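Long-range contact in single-stranded DNA-binding protein DdrB (Deinococcus radiodurans, PDB 4NOE), which binds single-stranded DNA and assists the accurate annealing of complementary strands, probably as part of the DNA damage response: residues V79-L91 against P102-S114. Sequence-based numbering, arbitrary orientation.
Sequences VIHRGHAYRRREL and PAAIKYSRGAKVS. With nucleotides of chain F.
Tyr107, Arg109 and Leu91 bury the most surface in the contact between strands 84-91 and 104-110, antiparallel neighbours in the mixed sheet of this DdrB-like protein. Tyr107 belongs to the face shared with Arg88 and Ile105. Its ring receives CA of Arg88 over one face, a CH-pi contact 4.1 Å from the centroid, while CG2 of Val79 comes in obliquely at 3.5 Å from CE2. The hydroxyl lies against Arg88 CD, and Glu57 takes it in a hydrogen bond; Trp62 meets the ring edge-to-face.

Farther along the strand, Arg109 lays CD over a face of Tyr86 and its guanidinium flat on His84, the planes 13° apart. Its CG sits between the backbone N and the carbonyl carbon (chi1 62°), and the chain beyond is extended. NE gives an almost perfectly straight bond to Tyr86 OH (3.1 Å), in the guanidinium plane. NH1 of Arg109 is salt-bridged to Asp115, and Lys112 NZ donates to His84 ND1 at the edge of the imidazole.

On the DNA-bearing face, Leu91 N bonds to Ala104 O at 2.8 Å. Leu91 CD1 lies near Ala104 CB and 3.7 Å from C6 of the DT25 thymine of chain F, while CD2 rests against the DT26 sugar. Arg89 grips Ser108 side-on: NE reaches OG at 2.7 Å, and NH2 reaches the carbonyl O at 3.0 Å. That carbonyl also accepts Arg87 N, from the opposite face of its plane. Lys106, salt-bridged to Glu121, extends along DT26 of chain F. Arg89 also salt-bridges a phosphate of the bound strand; an alanine here would probably leave that phosphate without this positive mate and Ser108 OG freer to turn. Ser108 OG donates a short bond to O2 of the DT26 base, 2.5 Å away.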
ATOM      1  N   VAL E  79     -16.714  27.444   9.840  1.00 22.25           N
ATOM      2  CA  VAL E  79     -16.252  27.312  11.205  1.00 19.57           C
ATOM      3  C   VAL E  79     -14.745  27.104  11.202  1.00 18.90           C
ATOM      4  O   VAL E  79     -14.219  26.295  10.430  1.00 18.41           O
ATOM      5  CB  VAL E  79     -16.954  26.149  11.941  1.00 21.57           C
ATOM      6  CG1 VAL E  79     -16.187  25.771  13.194  1.00 16.50           C
ATOM      7  CG2 VAL E  79     -18.395  26.528  12.286  1.00 21.07           C
ATOM      8  N   ILE E  80     -14.058  27.856  12.054  1.00 19.42           N
ATOM      9  CA  ILE E  80     -12.609  27.812  12.140  1.00 15.99           C
ATOM     10  C   ILE E  80     -12.234  27.003  13.365  1.00 17.11           C
ATOM     11  O   ILE E  80     -12.629  27.337  14.483  1.00 19.62           O
ATOM     12  CB  ILE E  80     -12.014  29.219  12.307  1.00 21.23           C
ATOM     13  CG1 ILE E  80     -12.572  30.184  11.253  1.00 22.70           C
ATOM     14  CG2 ILE E  80     -10.489  29.159  12.256  1.00 23.93           C
ATOM     15  CD1 ILE E  80     -12.312  29.741   9.827  1.00 32.46           C
ATOM     16  N   HIS E  81     -11.457  25.948  13.158  1.00 14.00           N
ATOM     17  CA  HIS E  81     -11.031  25.088  14.249  1.00 10.94           C
ATOM     18  C   HIS E  81      -9.587  24.668  14.001  1.00 18.85           C
ATOM     19  O   HIS E  81      -9.283  24.093  12.946  1.00 13.82           O
ATOM     20  CB  HIS E  81     -11.949  23.861  14.303  1.00  9.13           C
ATOM     21  CG  HIS E  81     -11.606  22.879  15.388  1.00 20.18           C
ATOM     22  ND1 HIS E  81     -10.816  21.769  15.169  1.00 15.31           N
ATOM     23  CD2 HIS E  81     -11.973  22.830  16.691  1.00 18.35           C
ATOM     24  CE1 HIS E  81     -10.713  21.078  16.292  1.00 14.65           C
ATOM     25  NE2 HIS E  81     -11.407  21.693  17.229  1.00 12.24           N
ATOM     26  N   ARG E  82      -8.707  24.958  14.963  1.00 16.72           N
ATOM     27  CA  ARG E  82      -7.263  24.713  14.826  1.00 20.83           C
ATOM     28  C   ARG E  82      -6.666  25.214  13.516  1.00 22.57           C
ATOM     29  O   ARG E  82      -5.856  24.520  12.893  1.00 19.90           O
ATOM     30  CB  ARG E  82      -6.932  23.228  14.977  1.00 16.83           C
ATOM     31  CG  ARG E  82      -7.163  22.676  16.356  1.00 30.29           C
ATOM     32  CD  ARG E  82      -5.837  22.531  17.077  1.00 43.16           C
ATOM     33  NE  ARG E  82      -5.999  22.892  18.474  1.00 44.67           N
ATOM     34  CZ  ARG E  82      -5.146  23.629  19.167  1.00 29.48           C
ATOM     35  NH1 ARG E  82      -4.024  24.081  18.608  1.00 23.12           N
ATOM     36  NH2 ARG E  82      -5.415  23.896  20.429  1.00 26.90           N
ATOM     37  N   GLY E  83      -7.067  26.403  13.086  1.00 20.39           N
ATOM     38  CA  GLY E  83      -6.494  26.998  11.891  1.00 21.34           C
ATOM     39  C   GLY E  83      -7.069  26.527  10.564  1.00 26.60           C
ATOM     40  O   GLY E  83      -6.635  26.997   9.514  1.00 25.97           O
ATOM     41  N   HIS E  84      -8.038  25.610  10.603  1.00 22.38           N
ATOM     42  CA  HIS E  84      -8.689  25.123   9.384  1.00 14.53           C
ATOM     43  C   HIS E  84     -10.121  25.645   9.280  1.00 16.47           C
ATOM     44  O   HIS E  84     -10.801  25.832  10.297  1.00 17.01           O
ATOM     45  CB  HIS E  84      -8.732  23.585   9.375  1.00 20.57           C
ATOM     46  CG  HIS E  84      -7.387  22.930   9.470  1.00 23.93           C
ATOM     47  ND1 HIS E  84      -6.523  22.833   8.398  1.00 27.44           N
ATOM     48  CD2 HIS E  84      -6.773  22.306  10.506  1.00 22.87           C
ATOM     49  CE1 HIS E  84      -5.428  22.198   8.775  1.00 30.99           C
ATOM     50  NE2 HIS E  84      -5.552  21.868  10.050  1.00 28.61           N
ATOM     51  N   ALA E  85     -10.590  25.861   8.054  1.00 18.61           N
ATOM     52  CA  ALA E  85     -11.964  26.310   7.830  1.00 22.71           C
ATOM     53  C   ALA E  85     -12.814  25.120   7.431  1.00 21.16           C
ATOM     54  O   ALA E  85     -12.418  24.336   6.569  1.00 18.95           O
ATOM     55  CB  ALA E  85     -12.008  27.367   6.735  1.00 12.79           C
ATOM     56  N   TYR E  86     -13.978  24.975   8.051  1.00 18.32           N
ATOM     57  CA  TYR E  86     -14.896  23.904   7.679  1.00 14.98           C
ATOM     58  C   TYR E  86     -16.187  24.514   7.165  1.00 16.03           C
ATOM     59  O   TYR E  86     -16.748  25.396   7.814  1.00 21.39           O
ATOM     60  CB  TYR E  86     -15.190  22.995   8.885  1.00 14.57           C
ATOM     61  CG  TYR E  86     -13.970  22.255   9.378  1.00 12.20           C
ATOM     62  CD1 TYR E  86     -13.067  22.868  10.233  1.00  8.14           C
ATOM     63  CD2 TYR E  86     -13.718  20.951   8.981  1.00  7.76           C
ATOM     64  CE1 TYR E  86     -11.947  22.204  10.678  1.00 12.28           C
ATOM     65  CE2 TYR E  86     -12.576  20.266   9.430  1.00  8.02           C
ATOM     66  CZ  TYR E  86     -11.701  20.909  10.269  1.00 12.16           C
ATOM     67  OH  TYR E  86     -10.571  20.264  10.735  1.00 14.39           O
ATOM     68  N   ARG E  87     -16.652  24.050   6.006  1.00 16.10           N
ATOM     69  CA  ARG E  87     -17.913  24.541   5.430  1.00 22.89           C
ATOM     70  C   ARG E  87     -19.148  23.899   6.044  1.00 20.41           C
ATOM     71  O   ARG E  87     -19.169  22.687   6.311  1.00 16.17           O
ATOM     72  CB  ARG E  87     -17.959  24.286   3.924  1.00 28.33           C
ATOM     73  CG  ARG E  87     -17.228  25.321   3.103  1.00 35.84           C
ATOM     74  CD  ARG E  87     -17.707  25.370   1.665  1.00 44.80           C
ATOM     75  NE  ARG E  87     -16.947  26.375   0.930  1.00 56.56           N
ATOM     76  CZ  ARG E  87     -15.752  26.156   0.389  1.00 59.83           C
ATOM     77  NH1 ARG E  87     -15.127  27.132  -0.256  1.00 63.09           N
ATOM     78  NH2 ARG E  87     -15.181  24.963   0.489  1.00 56.69           N
ATOM     79  N   ARG E  88     -20.181  24.708   6.249  1.00 15.97           N
ATOM     80  CA  ARG E  88     -21.481  24.206   6.689  1.00 15.82           C
ATOM     81  C   ARG E  88     -22.187  23.559   5.488  1.00 20.54           C
ATOM     82  O   ARG E  88     -22.354  24.190   4.450  1.00 24.57           O
ATOM     83  CB  ARG E  88     -22.312  25.367   7.230  1.00 17.73           C
ATOM     84  CG  ARG E  88     -23.676  24.986   7.788  1.00 22.58           C
ATOM     85  CD  ARG E  88     -24.390  26.228   8.337  1.00 24.52           C
ATOM     86  NE  ARG E  88     -25.652  25.886   8.997  1.00 25.64           N
ATOM     87  CZ  ARG E  88     -26.802  25.696   8.352  1.00 28.79           C
ATOM     88  NH1 ARG E  88     -26.853  25.808   7.022  1.00 19.12           N
ATOM     89  NH2 ARG E  88     -27.898  25.387   9.036  1.00 26.94           N
ATOM     90  N   ARG E  89     -22.583  22.300   5.615  1.00 18.52           N
ATOM     91  CA  ARG E  89     -23.242  21.603   4.511  1.00 13.11           C
ATOM     92  C   ARG E  89     -24.592  21.039   4.943  1.00 15.85           C
ATOM     93  O   ARG E  89     -24.695  20.325   5.941  1.00 19.78           O
ATOM     94  CB  ARG E  89     -22.330  20.481   3.974  1.00 18.80           C
ATOM     95  CG  ARG E  89     -20.901  20.984   3.680  1.00 20.62           C
ATOM     96  CD  ARG E  89     -20.004  19.915   3.108  1.00 24.23           C
ATOM     97  NE  ARG E  89     -18.594  20.310   3.119  1.00 21.52           N
ATOM     98  CZ  ARG E  89     -17.993  20.990   2.147  1.00 23.89           C
ATOM     99  NH1 ARG E  89     -18.674  21.369   1.065  1.00 19.74           N
ATOM    100  NH2 ARG E  89     -16.707  21.292   2.264  1.00 23.95           N
ATOM    101  N   GLU E  90     -25.633  21.374   4.188  1.00 13.20           N
ATOM    102  CA  GLU E  90     -26.970  20.902   4.504  1.00 16.64           C
ATOM    103  C   GLU E  90     -27.236  19.625   3.727  1.00 20.07           C
ATOM    104  O   GLU E  90     -27.230  19.624   2.497  1.00 25.76           O
ATOM    105  CB  GLU E  90     -28.005  21.985   4.168  1.00 22.81           C
ATOM    106  CG  GLU E  90     -27.894  23.211   5.074  1.00 31.93           C
ATOM    107  CD  GLU E  90     -28.843  24.344   4.704  1.00 33.35           C
ATOM    108  OE1 GLU E  90     -29.381  24.343   3.578  1.00 34.15           O
ATOM    109  OE2 GLU E  90     -29.039  25.254   5.540  1.00 35.93           O
ATOM    110  N   LEU E  91     -27.454  18.534   4.448  1.00 19.85           N
ATOM    111  CA  LEU E  91     -27.716  17.251   3.808  1.00 23.27           C
ATOM    112  C   LEU E  91     -29.183  16.872   3.997  1.00 25.87           C
ATOM    113  O   LEU E  91     -29.614  16.544   5.108  1.00 28.96           O
ATOM    114  CB  LEU E  91     -26.812  16.170   4.402  1.00 19.50           C
ATOM    115  CG  LEU E  91     -25.323  16.499   4.590  1.00 23.42           C
ATOM    116  CD1 LEU E  91     -24.569  15.315   5.191  1.00 18.74           C
ATOM    117  CD2 LEU E  91     -24.681  16.913   3.280  1.00 21.69           C
ATOM    118  N   PRO E 102     -31.469  10.410   7.650  1.00 35.54           N
ATOM    119  CA  PRO E 102     -32.018  11.577   8.344  1.00 30.70           C
ATOM    120  C   PRO E 102     -31.415  12.834   7.764  1.00 30.94           C
ATOM    121  O   PRO E 102     -30.344  12.757   7.179  1.00 38.12           O
ATOM    122  CB  PRO E 102     -31.503  11.397   9.776  1.00 35.34           C
ATOM    123  CG  PRO E 102     -30.283  10.554   9.640  1.00 39.78           C
ATOM    124  CD  PRO E 102     -30.620   9.596   8.535  1.00 34.35           C
ATOM    125  N   ALA E 103     -32.075  13.970   7.919  1.00 27.68           N
ATOM    126  CA  ALA E 103     -31.461  15.239   7.558  1.00 25.63           C
ATOM    127  C   ALA E 103     -30.226  15.444   8.431  1.00 30.44           C
ATOM    128  O   ALA E 103     -30.159  14.940   9.551  1.00 28.61           O
ATOM    129  CB  ALA E 103     -32.440  16.363   7.762  1.00 23.24           C
ATOM    130  N   ALA E 104     -29.238  16.166   7.922  1.00 28.49           N
ATOM    131  CA  ALA E 104     -28.044  16.420   8.717  1.00 23.00           C
ATOM    132  C   ALA E 104     -27.387  17.725   8.306  1.00 24.65           C
ATOM    133  O   ALA E 104     -27.585  18.210   7.183  1.00 20.90           O
ATOM    134  CB  ALA E 104     -27.060  15.248   8.610  1.00 20.62           C
ATOM    135  N   ILE E 105     -26.632  18.304   9.232  1.00 22.82           N
ATOM    136  CA  ILE E 105     -25.840  19.488   8.939  1.00 21.24           C
ATOM    137  C   ILE E 105     -24.415  19.093   9.229  1.00 19.94           C
ATOM    138  O   ILE E 105     -24.072  18.771  10.370  1.00 15.72           O
ATOM    139  CB  ILE E 105     -26.226  20.669   9.825  1.00 24.25           C
ATOM    140  CG1 ILE E 105     -27.743  20.864   9.818  1.00 26.64           C
ATOM    141  CG2 ILE E 105     -25.531  21.936   9.338  1.00 24.05           C
ATOM    142  CD1 ILE E 105     -28.276  21.258   8.462  1.00 25.75           C
ATOM    143  N   LYS E 106     -23.583  19.089   8.197  1.00 17.22           N
ATOM    144  CA  LYS E 106     -22.225  18.593   8.354  1.00 13.88           C
ATOM    145  C   LYS E 106     -21.236  19.736   8.171  1.00 19.42           C
ATOM    146  O   LYS E 106     -21.411  20.588   7.301  1.00 18.43           O
ATOM    147  CB  LYS E 106     -21.949  17.474   7.338  1.00 19.53           C
ATOM    148  CG  LYS E 106     -20.595  16.808   7.510  1.00 18.94           C
ATOM    149  CD  LYS E 106     -20.434  15.524   6.683  1.00 23.88           C
ATOM    150  CE  LYS E 106     -19.059  14.918   6.990  1.00 27.92           C
ATOM    151  NZ  LYS E 106     -18.681  13.693   6.219  1.00 28.30           N
ATOM    152  N   TYR E 107     -20.214  19.758   9.019  1.00 15.57           N
ATOM    153  CA  TYR E 107     -19.119  20.700   8.891  1.00 12.46           C
ATOM    154  C   TYR E 107     -17.892  19.917   8.479  1.00 13.12           C
ATOM    155  O   TYR E 107     -17.398  19.063   9.239  1.00 16.78           O
ATOM    156  CB  TYR E 107     -18.885  21.446  10.217  1.00  7.57           C
ATOM    157  CG  TYR E 107     -19.970  22.458  10.483  1.00 17.58           C
ATOM    158  CD1 TYR E 107     -21.205  22.067  11.000  1.00 13.03           C
ATOM    159  CD2 TYR E 107     -19.776  23.799  10.191  1.00 19.57           C
ATOM    160  CE1 TYR E 107     -22.205  22.992  11.232  1.00 16.74           C
ATOM    161  CE2 TYR E 107     -20.778  24.736  10.423  1.00 17.50           C
ATOM    162  CZ  TYR E 107     -21.984  24.325  10.933  1.00 16.61           C
ATOM    163  OH  TYR E 107     -22.973  25.253  11.163  1.00 22.33           O
ATOM    164  N   SER E 108     -17.416  20.196   7.268  1.00  7.35           N
ATOM    165  CA  SER E 108     -16.272  19.484   6.696  1.00 19.00           C
ATOM    166  C   SER E 108     -15.506  20.350   5.705  1.00 12.83           C
ATOM    167  O   SER E 108     -16.049  21.316   5.153  1.00 15.80           O
ATOM    168  CB  SER E 108     -16.741  18.213   5.976  1.00 14.81           C
ATOM    169  OG  SER E 108     -17.492  18.548   4.812  1.00 17.27           O
ATOM    170  N   ARG E 109     -14.254  19.974   5.460  1.00  7.40           N
ATOM    171  CA  ARG E 109     -13.399  20.650   4.490  1.00  7.63           C
ATOM    172  C   ARG E 109     -12.728  19.622   3.586  1.00 17.34           C
ATOM    173  O   ARG E 109     -12.691  18.415   3.892  1.00 12.87           O
ATOM    174  CB  ARG E 109     -12.310  21.437   5.218  1.00  7.29           C
ATOM    175  CG  ARG E 109     -11.392  20.537   6.049  1.00  8.74           C
ATOM    176  CD  ARG E 109     -10.378  21.331   6.888  1.00  7.07           C
ATOM    177  NE  ARG E 109      -9.630  20.453   7.802  1.00 10.46           N
ATOM    178  CZ  ARG E 109      -8.574  19.723   7.441  1.00 12.74           C
ATOM    179  NH1 ARG E 109      -8.128  19.743   6.185  1.00 10.66           N
ATOM    180  NH2 ARG E 109      -7.968  18.962   8.328  1.00 10.37           N
ATOM    181  N   GLY E 110     -12.189  20.095   2.469  1.00 11.39           N
ATOM    182  CA  GLY E 110     -11.421  19.231   1.599  1.00 11.52           C
ATOM    183  C   GLY E 110     -10.119  18.845   2.276  1.00 14.71           C
ATOM    184  O   GLY E 110      -9.547  19.632   3.037  1.00 18.33           O
ATOM    185  N   ALA E 111      -9.652  17.629   2.016  1.00 15.06           N
ATOM    186  CA  ALA E 111      -8.385  17.169   2.579  1.00 20.87           C
ATOM    187  C   ALA E 111      -7.251  18.015   2.021  1.00 20.60           C
ATOM    188  O   ALA E 111      -7.301  18.450   0.867  1.00 17.17           O
ATOM    189  CB  ALA E 111      -8.157  15.708   2.248  1.00 17.07           C
ATOM    190  N   LYS E 112      -6.238  18.247   2.848  1.00 20.87           N
ATOM    191  CA  LYS E 112      -5.024  18.932   2.419  1.00 22.28           C
ATOM    192  C   LYS E 112      -3.936  17.900   2.210  1.00 20.75           C
ATOM    193  O   LYS E 112      -4.055  16.758   2.679  1.00 17.67           O
ATOM    194  CB  LYS E 112      -4.590  19.947   3.481  1.00 16.34           C
ATOM    195  CG  LYS E 112      -5.612  21.065   3.664  1.00 22.28           C
ATOM    196  CD  LYS E 112      -5.302  21.982   4.840  1.00 32.07           C
ATOM    197  CE  LYS E 112      -6.454  22.975   5.019  1.00 39.77           C
ATOM    198  NZ  LYS E 112      -6.068  24.206   5.752  1.00 43.95           N
ATOM    199  N   VAL E 113      -2.869  18.291   1.522  1.00 20.48           N
ATOM    200  CA  VAL E 113      -1.755  17.362   1.309  1.00 30.25           C
ATOM    201  C   VAL E 113      -1.201  16.851   2.650  1.00 27.23           C
ATOM    202  O   VAL E 113      -0.783  15.706   2.763  1.00 29.43           O
ATOM    203  CB  VAL E 113      -0.642  17.986   0.422  1.00 29.25           C
ATOM    204  CG1 VAL E 113       0.162  19.030   1.198  1.00 32.32           C
ATOM    205  CG2 VAL E 113       0.277  16.912  -0.105  1.00 29.75           C
ATOM    206  N   SER E 114      -1.254  17.682   3.686  1.00 20.42           N
ATOM    207  CA  SER E 114      -0.701  17.291   4.976  1.00 23.53           C
ATOM    208  C   SER E 114      -1.629  16.432   5.844  1.00 23.56           C
ATOM    209  O   SER E 114      -1.185  15.903   6.865  1.00 14.33           O
ATOM    210  CB  SER E 114      -0.224  18.523   5.743  1.00 26.23           C
ATOM    211  OG  SER E 114      -1.257  19.495   5.874  1.00 20.93           O
TER
ATOM    212  P    DT F  26     -23.454  14.043  -1.419  1.00 32.16           P
ATOM    213  OP1  DT F  26     -24.613  14.517  -2.090  1.00 30.06           O
ATOM    214  OP2  DT F  26     -22.486  13.299  -2.141  1.00 31.18           O
ATOM    215  O5'  DT F  26     -22.666  15.227  -0.727  1.00 38.67           O
ATOM    216  C5'  DT F  26     -23.288  16.379  -0.166  1.00 20.01           C
ATOM    217  C4'  DT F  26     -22.260  17.287   0.466  1.00 20.07           C
ATOM    218  O4'  DT F  26     -21.501  16.565   1.457  1.00 19.65           O
ATOM    219  C3'  DT F  26     -21.242  17.873  -0.505  1.00 20.64           C
ATOM    220  O3'  DT F  26     -20.931  19.225  -0.201  1.00 33.40           O
ATOM    221  C2'  DT F  26     -19.996  17.067  -0.215  1.00 20.40           C
ATOM    222  C1'  DT F  26     -20.135  16.804   1.269  1.00 26.22           C
ATOM    223  N1   DT F  26     -19.420  15.641   1.789  1.00 24.30           N
ATOM    224  C2   DT F  26     -18.831  15.687   3.030  1.00 19.59           C
ATOM    225  O2   DT F  26     -18.811  16.681   3.718  1.00 21.94           O
ATOM    226  N3   DT F  26     -18.270  14.510   3.436  1.00 18.99           N
ATOM    227  C4   DT F  26     -18.226  13.325   2.738  1.00 22.37           C
ATOM    228  O4   DT F  26     -17.698  12.348   3.228  1.00 22.42           O
ATOM    229  C5   DT F  26     -18.889  13.341   1.460  1.00 24.67           C
ATOM    230  C7   DT F  26     -18.918  12.092   0.645  1.00 44.46           C
ATOM    231  C6   DT F  26     -19.443  14.482   1.056  1.00 23.50           C
ATOM    232  P    DC F  28     -16.128  22.536  -1.479  1.00 39.21           P
ATOM    233  OP1  DC F  28     -15.902  22.891  -0.111  1.00 39.33           O
ATOM    234  OP2  DC F  28     -16.322  23.596  -2.408  1.00 42.90           O
ATOM    235  O5'  DC F  28     -14.921  21.664  -2.016  1.00 34.08           O
ATOM    236  C5'  DC F  28     -14.213  20.770  -1.184  1.00 27.23           C
ATOM    237  C4'  DC F  28     -12.889  20.427  -1.812  1.00 34.98           C
ATOM    238  O4'  DC F  28     -13.107  19.846  -3.103  1.00 34.53           O
ATOM    239  C3'  DC F  28     -11.984  21.619  -2.050  1.00 44.56           C
ATOM    240  O3'  DC F  28     -11.199  21.709  -0.881  1.00 56.01           O
ATOM    241  C2'  DC F  28     -11.189  21.207  -3.274  1.00 43.39           C
ATOM    242  C1'  DC F  28     -12.082  20.202  -3.996  1.00 39.03           C
ATOM    243  N1   DC F  28     -12.726  20.665  -5.233  1.00 46.99           N
ATOM    244  C2   DC F  28     -12.625  19.882  -6.386  1.00 51.83           C
ATOM    245  O2   DC F  28     -11.948  18.853  -6.353  1.00 52.40           O
ATOM    246  N3   DC F  28     -13.254  20.280  -7.510  1.00 52.27           N
ATOM    247  C4   DC F  28     -13.982  21.395  -7.505  1.00 55.16           C
ATOM    248  N4   DC F  28     -14.583  21.750  -8.637  1.00 59.99           N
ATOM    249  C5   DC F  28     -14.123  22.197  -6.338  1.00 50.37           C
ATOM    250  C6   DC F  28     -13.489  21.795  -5.234  1.00 50.55           C
ATOM    251  P    DT F  25     -20.796   8.753   2.428  1.00 61.88           P
ATOM    252  OP1  DT F  25     -20.006   8.446   1.258  1.00 60.01           O
ATOM    253  OP2  DT F  25     -20.206   9.183   3.682  1.00 61.78           O
ATOM    254  O5'  DT F  25     -21.788   9.897   1.980  1.00 43.35           O
ATOM    255  C5'  DT F  25     -22.230  10.035   0.636  1.00 31.51           C
ATOM    256  C4'  DT F  25     -23.385  11.007   0.583  1.00 34.00           C
ATOM    257  O4'  DT F  25     -24.225  10.828   1.744  1.00 33.92           O
ATOM    258  C3'  DT F  25     -23.002  12.490   0.570  1.00 33.85           C
ATOM    259  O3'  DT F  25     -23.922  13.182  -0.265  1.00 36.39           O
ATOM    260  C2'  DT F  25     -23.307  12.925   1.989  1.00 36.66           C
ATOM    261  C1'  DT F  25     -24.545  12.104   2.225  1.00 34.90           C
ATOM    262  N1   DT F  25     -25.079  11.974   3.585  1.00 33.28           N
ATOM    263  C2   DT F  25     -24.315  11.412   4.572  1.00 33.94           C
ATOM    264  O2   DT F  25     -23.185  11.017   4.387  1.00 42.55           O
ATOM    265  N3   DT F  25     -24.930  11.326   5.793  1.00 32.79           N
ATOM    266  C4   DT F  25     -26.207  11.740   6.116  1.00 41.13           C
ATOM    267  O4   DT F  25     -26.625  11.599   7.260  1.00 43.56           O
ATOM    268  C5   DT F  25     -26.955  12.322   5.024  1.00 32.86           C
ATOM    269  C7   DT F  25     -28.345  12.809   5.265  1.00 27.58           C
ATOM    270  C6   DT F  25     -26.359  12.406   3.834  1.00 31.86           C
TER
HETATM  271  O   HOH W   1      -8.478  26.048   5.951  1.00 24.94           O
HETATM  272  O   HOH W   2      -7.920  18.275  11.229  1.00 19.90           O